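Local coordinates for protein phosphodiesterase (Candida albicans, PDB 6CPU) that is a phosphodiesterase of the HD_PDEase clan, a largely helical protein that carries a zinc ion and a magnesium ion in the model, at residues Tyr240-Val245 with Asp249-Asn254; Gln338-Leu343 with Ile393-Leu398. All blocks are in the same frame, centred on the assembly; numbering follows the deposited sequence.

Contact 1: residues Tyr240-Val245 with Asp249-Asn254; sequences YAIKQV and DNIPLN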
ATOM      1  N   TYR A 240      15.631  -0.175  -9.947  1.00 27.78           N
ATOM      2  CA  TYR A 240      16.940  -0.731  -9.573  1.00 29.20           C
ATOM      3  C   TYR A 240      16.944  -2.262  -9.636  1.00 29.87           C
ATOM      4  O   TYR A 240      17.888  -2.868 -10.135  1.00 30.87           O
ATOM      5  CB  TYR A 240      17.311  -0.254  -8.168  1.00 28.55           C
ATOM      6  CG  TYR A 240      18.753  -0.480  -7.756  1.00 30.51           C
ATOM      7  CD1 TYR A 240      19.778   0.293  -8.291  1.00 30.45           C
ATOM      8  CD2 TYR A 240      19.088  -1.446  -6.803  1.00 30.67           C
ATOM      9  CE1 TYR A 240      21.102   0.102  -7.906  1.00 30.33           C
ATOM     10  CE2 TYR A 240      20.414  -1.641  -6.407  1.00 31.48           C
ATOM     11  CZ  TYR A 240      21.412  -0.857  -6.962  1.00 31.24           C
ATOM     12  OH  TYR A 240      22.724  -1.055  -6.583  1.00 32.64           O
ATOM     13  N   ALA A 241      15.868  -2.873  -9.138  1.00 29.58           N
ATOM     14  CA  ALA A 241      15.701  -4.316  -9.182  1.00 29.43           C
ATOM     15  C   ALA A 241      15.518  -4.827 -10.608  1.00 28.78           C
ATOM     16  O   ALA A 241      16.115  -5.836 -10.983  1.00 31.93           O
ATOM     17  CB  ALA A 241      14.525  -4.731  -8.317  1.00 28.55           C
ATOM     18  N   ILE A 242      14.698  -4.135 -11.400  1.00 28.67           N
ATOM     19  CA  ILE A 242      14.464  -4.508 -12.804  1.00 29.58           C
ATOM     20  C   ILE A 242      15.780  -4.508 -13.600  1.00 33.25           C
ATOM     21  O   ILE A 242      16.026  -5.413 -14.397  1.00 33.54           O
ATOM     22  CB  ILE A 242      13.439  -3.562 -13.486  1.00 28.56           C
ATOM     23  CG1 ILE A 242      12.036  -3.784 -12.915  1.00 27.91           C
ATOM     24  CG2 ILE A 242      13.394  -3.778 -14.993  1.00 29.75           C
ATOM     25  CD1 ILE A 242      11.038  -2.702 -13.285  1.00 28.24           C
ATOM     26  N   LYS A 243      16.621  -3.502 -13.367  1.00 34.98           N
ATOM     27  CA  LYS A 243      17.921  -3.401 -14.052  1.00 37.69           C
ATOM     28  C   LYS A 243      18.858  -4.597 -13.826  1.00 38.61           C
ATOM     29  O   LYS A 243      19.770  -4.808 -14.617  1.00 37.10           O
ATOM     30  CB  LYS A 243      18.653  -2.122 -13.635  1.00 38.17           C
ATOM     31  CG  LYS A 243      18.143  -0.866 -14.308  1.00 39.98           C
ATOM     32  CD  LYS A 243      18.901   0.346 -13.781  1.00 41.65           C
ATOM     33  CE  LYS A 243      18.386   1.645 -14.372  1.00 41.86           C
ATOM     34  NZ  LYS A 243      18.821   2.792 -13.528  1.00 41.46           N
ATOM     35  N   GLN A 244      18.661  -5.346 -12.742  1.00 38.84           N
ATOM     36  CA  GLN A 244      19.496  -6.512 -12.460  1.00 40.02           C
ATOM     37  C   GLN A 244      18.991  -7.795 -13.134  1.00 41.14           C
ATOM     38  O   GLN A 244      19.705  -8.801 -13.149  1.00 39.44           O
ATOM     39  CB  GLN A 244      19.642  -6.749 -10.950  1.00 40.46           C
ATOM     40  CG  GLN A 244      19.894  -5.518 -10.080  1.00 41.86           C
ATOM     41  CD  GLN A 244      20.990  -4.591 -10.593  1.00 44.85           C
ATOM     42  OE1 GLN A 244      20.899  -3.367 -10.442  1.00 47.48           O
ATOM     43  NE2 GLN A 244      22.024  -5.162 -11.193  1.00 42.72           N
ATOM     44  N   VAL A 245      17.784  -7.772 -13.704  1.00 42.10           N
ATOM     45  CA  VAL A 245      17.204  -8.988 -14.279  1.00 42.74           C
ATOM     46  C   VAL A 245      17.623  -9.107 -15.730  1.00 45.28           C
ATOM     47  O   VAL A 245      17.238  -8.287 -16.560  1.00 42.57           O
ATOM     48  CB  VAL A 245      15.666  -9.014 -14.179  1.00 42.65           C
ATOM     49  CG1 VAL A 245      15.133 -10.362 -14.647  1.00 42.03           C
ATOM     50  CG2 VAL A 245      15.233  -8.739 -12.744  1.00 41.24           C
ATOM     51  N   ASP A 249      13.417  -6.586 -20.273  1.00 51.00           N
ATOM     52  CA  ASP A 249      13.505  -5.220 -20.789  1.00 51.89           C
ATOM     53  C   ASP A 249      13.307  -4.195 -19.670  1.00 50.97           C
ATOM     54  O   ASP A 249      12.404  -4.339 -18.852  1.00 48.39           O
ATOM     55  CB  ASP A 249      12.461  -4.992 -21.887  1.00 53.48           C
ATOM     56  CG  ASP A 249      12.754  -5.790 -23.158  1.00 56.47           C
ATOM     57  OD1 ASP A 249      13.909  -5.769 -23.623  1.00 55.14           O
ATOM     58  OD2 ASP A 249      11.820  -6.429 -23.698  1.00 59.20           O
ATOM     59  N   ASN A 250      14.163  -3.175 -19.628  1.00 50.93           N
ATOM     60  CA  ASN A 250      13.976  -2.061 -18.693  1.00 49.33           C
ATOM     61  C   ASN A 250      12.713  -1.281 -19.048  1.00 46.17           C
ATOM     62  O   ASN A 250      12.337  -1.175 -20.212  1.00 47.20           O
ATOM     63  CB  ASN A 250      15.193  -1.128 -18.683  1.00 50.00           C
ATOM     64  CG  ASN A 250      16.387  -1.728 -17.957  1.00 51.95           C
ATOM     65  OD1 ASN A 250      16.232  -2.521 -17.027  1.00 51.44           O
ATOM     66  ND2 ASN A 250      17.588  -1.339 -18.371  1.00 52.38           N
ATOM     67  N   ILE A 251      12.054  -0.750 -18.028  1.00 42.53           N
ATOM     68  CA  ILE A 251      10.771  -0.097 -18.192  1.00 38.76           C
ATOM     69  C   ILE A 251      11.006   1.391 -17.948  1.00 37.24           C
ATOM     70  O   ILE A 251      11.559   1.749 -16.916  1.00 37.37           O
ATOM     71  CB  ILE A 251       9.750  -0.699 -17.207  1.00 39.02           C
ATOM     72  CG1 ILE A 251       9.500  -2.168 -17.580  1.00 40.04           C
ATOM     73  CG2 ILE A 251       8.445   0.075 -17.225  1.00 36.77           C
ATOM     74  CD1 ILE A 251       8.657  -2.937 -16.586  1.00 40.73           C
ATOM     75  N   PRO A 252      10.600   2.259 -18.902  1.00 34.73           N
ATOM     76  CA  PRO A 252      10.847   3.700 -18.791  1.00 34.52           C
ATOM     77  C   PRO A 252      10.243   4.328 -17.528  1.00 31.60           C
ATOM     78  O   PRO A 252       9.270   3.813 -16.993  1.00 30.77           O
ATOM     79  CB  PRO A 252      10.167   4.292 -20.035  1.00 35.53           C
ATOM     80  CG  PRO A 252       9.793   3.151 -20.909  1.00 36.90           C
ATOM     81  CD  PRO A 252       9.753   1.923 -20.061  1.00 37.56           C
ATOM     82  N   LEU A 253      10.834   5.430 -17.081  1.00 30.92           N
ATOM     83  CA  LEU A 253      10.327   6.219 -15.948  1.00 29.74           C
ATOM     84  C   LEU A 253       8.803   6.390 -15.949  1.00 28.37           C
ATOM     85  O   LEU A 253       8.157   6.120 -14.948  1.00 27.45           O
ATOM     86  CB  LEU A 253      10.984   7.601 -15.943  1.00 30.58           C
ATOM     87  CG  LEU A 253      10.420   8.685 -15.013  1.00 31.75           C
ATOM     88  CD1 LEU A 253      10.578   8.307 -13.548  1.00 32.64           C
ATOM     89  CD2 LEU A 253      11.113  10.011 -15.280  1.00 33.60           C
ATOM     90  N   ASN A 254       8.239   6.871 -17.054  1.00 27.20           N
ATOM     91  CA  ASN A 254       6.804   7.189 -17.084  1.00 27.64           C
ATOM     92  C   ASN A 254       5.903   5.978 -16.881  1.00 26.43           C
ATOM     93  O   ASN A 254       4.852   6.085 -16.247  1.00 24.94           O
ATOM     94  CB  ASN A 254       6.395   7.884 -18.386  1.00 26.86           C
ATOM     95  CG  ASN A 254       5.096   8.657 -18.237  1.00 26.98           C
ATOM     96  OD1 ASN A 254       4.930   9.433 -17.295  1.00 26.74           O
ATOM     97  ND2 ASN A 254       4.172   8.453 -19.156  1.00 27.28           N
TER
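The link between helix 227-242 and helix 253-264 is a short surface loop, and it brings Ile242 and Lys243 against Asn250 and Ile251. Lys243 and Asn250 lie nearest in the backbone, with 6.2 Å between their CA atoms. The end of the Asn250 side chain comes near Ile242 and Lys243. Its OD1 rests 3.5 Å from Lys243 CA and 3.7 Å from Ile242 CG2. These are van der Waals contacts with carbon. The Lys243 and Asn250 side chains cross at about a right angle, and Lys243 CG touches the amide. Beyond CG the lysine runs on extended, and its end leads away from 249-254.

This is a helix-loop-helix connection. A type I beta turn from Ile242 to Val245 lies in it, closed by Val245 N bonded to Ile242 O at 3.0 Å. Pro252 ends it as the N-cap of helix 253-264.

On the inner side Ile242 CD1 meets Ile251 CD1 at 4.1 Å, the two side chains again nearly perpendicular. In Ile242, chi1 of -70° sets CG1 beside the backbone nitrogen and leaves CG2 anti to it. CG2 then faces Asn250, while CG1 carries CD1 to Ile251. Both isoleucines also pack on Leu256 of helix 253-264.

Contact 2: residues Gln338-Leu343 with Ile393-Leu398; sequences QTLGLL and ICWPDL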
ATOM      1  N   GLN A 338      13.317 -13.464  -8.739  1.00 33.15           N
ATOM      2  CA  GLN A 338      12.723 -13.747  -7.435  1.00 32.59           C
ATOM      3  C   GLN A 338      12.849 -12.555  -6.489  1.00 32.23           C
ATOM      4  O   GLN A 338      11.962 -12.302  -5.670  1.00 28.96           O
ATOM      5  CB  GLN A 338      13.390 -14.955  -6.784  1.00 33.62           C
ATOM      6  CG  GLN A 338      13.173 -16.259  -7.527  1.00 33.85           C
ATOM      7  CD  GLN A 338      14.286 -17.264  -7.275  1.00 34.46           C
ATOM      8  OE1 GLN A 338      15.035 -17.154  -6.299  1.00 33.23           O
ATOM      9  NE2 GLN A 338      14.412 -18.235  -8.169  1.00 35.77           N
ATOM     10  N   THR A 339      13.971 -11.848  -6.581  1.00 30.53           N
ATOM     11  CA  THR A 339      14.182 -10.630  -5.804  1.00 31.85           C
ATOM     12  C   THR A 339      13.148  -9.563  -6.215  1.00 30.05           C
ATOM     13  O   THR A 339      12.552  -8.913  -5.359  1.00 29.89           O
ATOM     14  CB  THR A 339      15.620 -10.091  -6.002  1.00 33.53           C
ATOM     15  OG1 THR A 339      16.562 -11.070  -5.543  1.00 34.43           O
ATOM     16  CG2 THR A 339      15.833  -8.802  -5.242  1.00 33.45           C
ATOM     17  N   LEU A 340      12.947  -9.400  -7.520  1.00 29.19           N
ATOM     18  CA  LEU A 340      11.938  -8.467  -8.047  1.00 28.63           C
ATOM     19  C   LEU A 340      10.534  -8.877  -7.593  1.00 28.87           C
ATOM     20  O   LEU A 340       9.746  -8.034  -7.167  1.00 28.76           O
ATOM     21  CB  LEU A 340      11.985  -8.390  -9.572  1.00 27.80           C
ATOM     22  CG  LEU A 340      10.964  -7.456 -10.248  1.00 28.31           C
ATOM     23  CD1 LEU A 340      11.122  -6.030  -9.763  1.00 27.63           C
ATOM     24  CD2 LEU A 340      11.073  -7.509 -11.767  1.00 28.63           C
ATOM     25  N   GLY A 341      10.240 -10.174  -7.667  1.00 28.50           N
ATOM     26  CA  GLY A 341       8.962 -10.712  -7.197  1.00 28.34           C
ATOM     27  C   GLY A 341       8.687 -10.430  -5.732  1.00 29.43           C
ATOM     28  O   GLY A 341       7.553 -10.125  -5.360  1.00 28.32           O
ATOM     29  N   LEU A 342       9.726 -10.525  -4.900  1.00 28.64           N
ATOM     30  CA  LEU A 342       9.599 -10.238  -3.478  1.00 29.11           C
ATOM     31  C   LEU A 342       9.288  -8.756  -3.273  1.00 27.06           C
ATOM     32  O   LEU A 342       8.412  -8.402  -2.474  1.00 24.45           O
ATOM     33  CB  LEU A 342      10.888 -10.592  -2.729  1.00 30.89           C
ATOM     34  CG  LEU A 342      10.811 -11.012  -1.257  1.00 34.22           C
ATOM     35  CD1 LEU A 342      12.075 -10.583  -0.528  1.00 35.51           C
ATOM     36  CD2 LEU A 342       9.601 -10.495  -0.495  1.00 35.12           C
ATOM     37  N   LEU A 343      10.019  -7.904  -3.989  1.00 25.21           N
ATOM     38  CA  LEU A 343       9.819  -6.463  -3.885  1.00 24.88           C
ATOM     39  C   LEU A 343       8.416  -6.054  -4.344  1.00 23.82           C
ATOM     40  O   LEU A 343       7.759  -5.272  -3.667  1.00 22.58           O
ATOM     41  CB  LEU A 343      10.863  -5.715  -4.697  1.00 25.44           C
ATOM     42  CG  LEU A 343      12.275  -5.870  -4.128  1.00 25.72           C
ATOM     43  CD1 LEU A 343      13.304  -5.398  -5.135  1.00 25.63           C
ATOM     44  CD2 LEU A 343      12.404  -5.131  -2.811  1.00 25.88           C
ATOM     45  N   ILE A 393      -3.612  -5.968 -15.142  1.00 21.12           N
ATOM     46  CA  ILE A 393      -3.776  -4.824 -16.044  1.00 22.57           C
ATOM     47  C   ILE A 393      -2.452  -4.096 -16.308  1.00 23.24           C
ATOM     48  O   ILE A 393      -2.118  -3.814 -17.457  1.00 25.09           O
ATOM     49  CB  ILE A 393      -4.829  -3.831 -15.480  1.00 22.63           C
ATOM     50  CG1 ILE A 393      -6.170  -4.537 -15.247  1.00 24.07           C
ATOM     51  CG2 ILE A 393      -4.978  -2.599 -16.373  1.00 23.17           C
ATOM     52  CD1 ILE A 393      -6.704  -5.339 -16.418  1.00 24.19           C
ATOM     53  N   CYS A 394      -1.693  -3.797 -15.257  1.00 22.80           N
ATOM     54  CA  CYS A 394      -0.490  -2.976 -15.371  1.00 23.69           C
ATOM     55  C   CYS A 394       0.787  -3.710 -15.785  1.00 23.58           C
ATOM     56  O   CYS A 394       1.660  -3.100 -16.392  1.00 25.55           O
ATOM     57  CB  CYS A 394      -0.201  -2.274 -14.054  1.00 24.29           C
ATOM     58  SG  CYS A 394      -1.496  -1.116 -13.614  1.00 26.16           S
ATOM     59  N   TRP A 395       0.896  -4.989 -15.451  1.00 24.01           N
ATOM     60  CA  TRP A 395       2.149  -5.732 -15.619  1.00 24.78           C
ATOM     61  C   TRP A 395       1.886  -7.233 -15.857  1.00 25.85           C
ATOM     62  O   TRP A 395       2.475  -8.089 -15.192  1.00 24.91           O
ATOM     63  CB  TRP A 395       3.029  -5.515 -14.374  1.00 25.83           C
ATOM     64  CG  TRP A 395       4.507  -5.578 -14.601  1.00 26.96           C
ATOM     65  CD1 TRP A 395       5.163  -6.041 -15.717  1.00 29.17           C
ATOM     66  CD2 TRP A 395       5.523  -5.190 -13.676  1.00 27.90           C
ATOM     67  NE1 TRP A 395       6.521  -5.959 -15.533  1.00 28.59           N
ATOM     68  CE2 TRP A 395       6.770  -5.441 -14.289  1.00 28.77           C
ATOM     69  CE3 TRP A 395       5.504  -4.658 -12.382  1.00 27.24           C
ATOM     70  CZ2 TRP A 395       7.990  -5.180 -13.642  1.00 28.99           C
ATOM     71  CZ3 TRP A 395       6.715  -4.394 -11.748  1.00 28.22           C
ATOM     72  CH2 TRP A 395       7.936  -4.656 -12.376  1.00 28.40           C
ATOM     73  N   PRO A 396       0.995  -7.559 -16.815  1.00 27.08           N
ATOM     74  CA  PRO A 396       0.612  -8.959 -17.020  1.00 28.38           C
ATOM     75  C   PRO A 396       1.781  -9.890 -17.357  1.00 29.55           C
ATOM     76  O   PRO A 396       1.773 -11.059 -16.953  1.00 27.23           O
ATOM     77  CB  PRO A 396      -0.385  -8.895 -18.187  1.00 28.07           C
ATOM     78  CG  PRO A 396      -0.145  -7.591 -18.844  1.00 27.81           C
ATOM     79  CD  PRO A 396       0.308  -6.662 -17.759  1.00 27.38           C
ATOM     80  N   ASP A 397       2.787  -9.372 -18.056  1.00 32.60           N
ATOM     81  CA  ASP A 397       3.939 -10.196 -18.405  1.00 36.26           C
ATOM     82  C   ASP A 397       4.832 -10.536 -17.201  1.00 33.59           C
ATOM     83  O   ASP A 397       5.570 -11.516 -17.256  1.00 32.95           O
ATOM     84  CB  ASP A 397       4.741  -9.560 -19.548  1.00 39.89           C
ATOM     85  CG  ASP A 397       3.979  -9.557 -20.880  1.00 43.53           C
ATOM     86  OD1 ASP A 397       2.885 -10.161 -20.986  1.00 46.81           O
ATOM     87  OD2 ASP A 397       4.490  -8.953 -21.841  1.00 47.17           O
ATOM     88  N   LEU A 398       4.764  -9.780 -16.102  1.00 30.73           N
ATOM     89  CA  LEU A 398       5.453 -10.210 -14.883  1.00 29.87           C
ATOM     90  C   LEU A 398       4.785 -11.457 -14.283  1.00 28.62           C
ATOM     91  O   LEU A 398       5.474 -12.339 -13.771  1.00 29.77           O
ATOM     92  CB  LEU A 398       5.544  -9.082 -13.830  1.00 29.61           C
ATOM     93  CG  LEU A 398       6.148  -9.450 -12.459  1.00 30.20           C
ATOM     94  CD1 LEU A 398       7.646  -9.707 -12.553  1.00 31.85           C
ATOM     95  CD2 LEU A 398       5.881  -8.383 -11.407  1.00 30.54           C
TER
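Trp395 O accepts a hydrogen bond from Leu398 N at 3.0 Å, and the side chains of these two residues are the ones that meet Leu340. The bond belongs to the first turn of helix 396-400, where Trp395 is the N-cap. Trp395 is also the first residue to leave helical geometry after helix 377-394, with phi at -151°. It sits between the two helices, and its CB points toward helix 336-348.

The turn brings Leu398 back over the ring of Trp395, three residues earlier. Leu398 CB lies 3.5 Å above one face of the Trp395 ring, offset toward the rim. This packing should help to fix the rotation of the indole. The pair then presents one apolar surface to the facing helix.

Leu340 CD2 lies between them, 4.1 Å from Leu398 CD1 and 4.3 Å from Trp395 CH2, and Leu340 CD1 is about as near to Trp395 CH2. The two leucine side chains cross obliquely. With CG anti to the backbone nitrogen (chi1 179°), Leu340 stretches out from its helix to the Trp395-Leu398 pair. The contact is wholly apolar, and its three touching residues are buried.

Leu340 also packs on Ala241 of helix 227-242, and Phe259 makes an edge-to-face contact with Trp395.

Helix 336-348 runs directly into His349 and Asp350, which bind the zinc ion together with His278 and Asp462. The consecutive His-Asp pair is the signature that gives the HD clan its name, and the contact is part of the all-helical core of this phosphodiesterase family.

In the fold
Contact 1 is a surface contact at the connection between helices 227-242 and 253-264, while contact 2 is buried and joins elements some 50 residues apart. Their centres lie about 11 Å apart, and they touch through apolar groups. Ile242 CD1 sits 3.8 Å from Trp395 CH2, and Ile251 CD1 is equally far from Trp395 CZ2. Thus the indole of contact 2 packs against both isoleucines of contact 1. Ala241 CB also packs on Leu343 CD1, at 3.5 Å, tying helix 227-242 to helix 336-348. Chemistry follows depth. Contact 1 mixes an exposed asparagine amide and a lysine chain with its isoleucine pair, whereas contact 2 uses leucine and tryptophan alone.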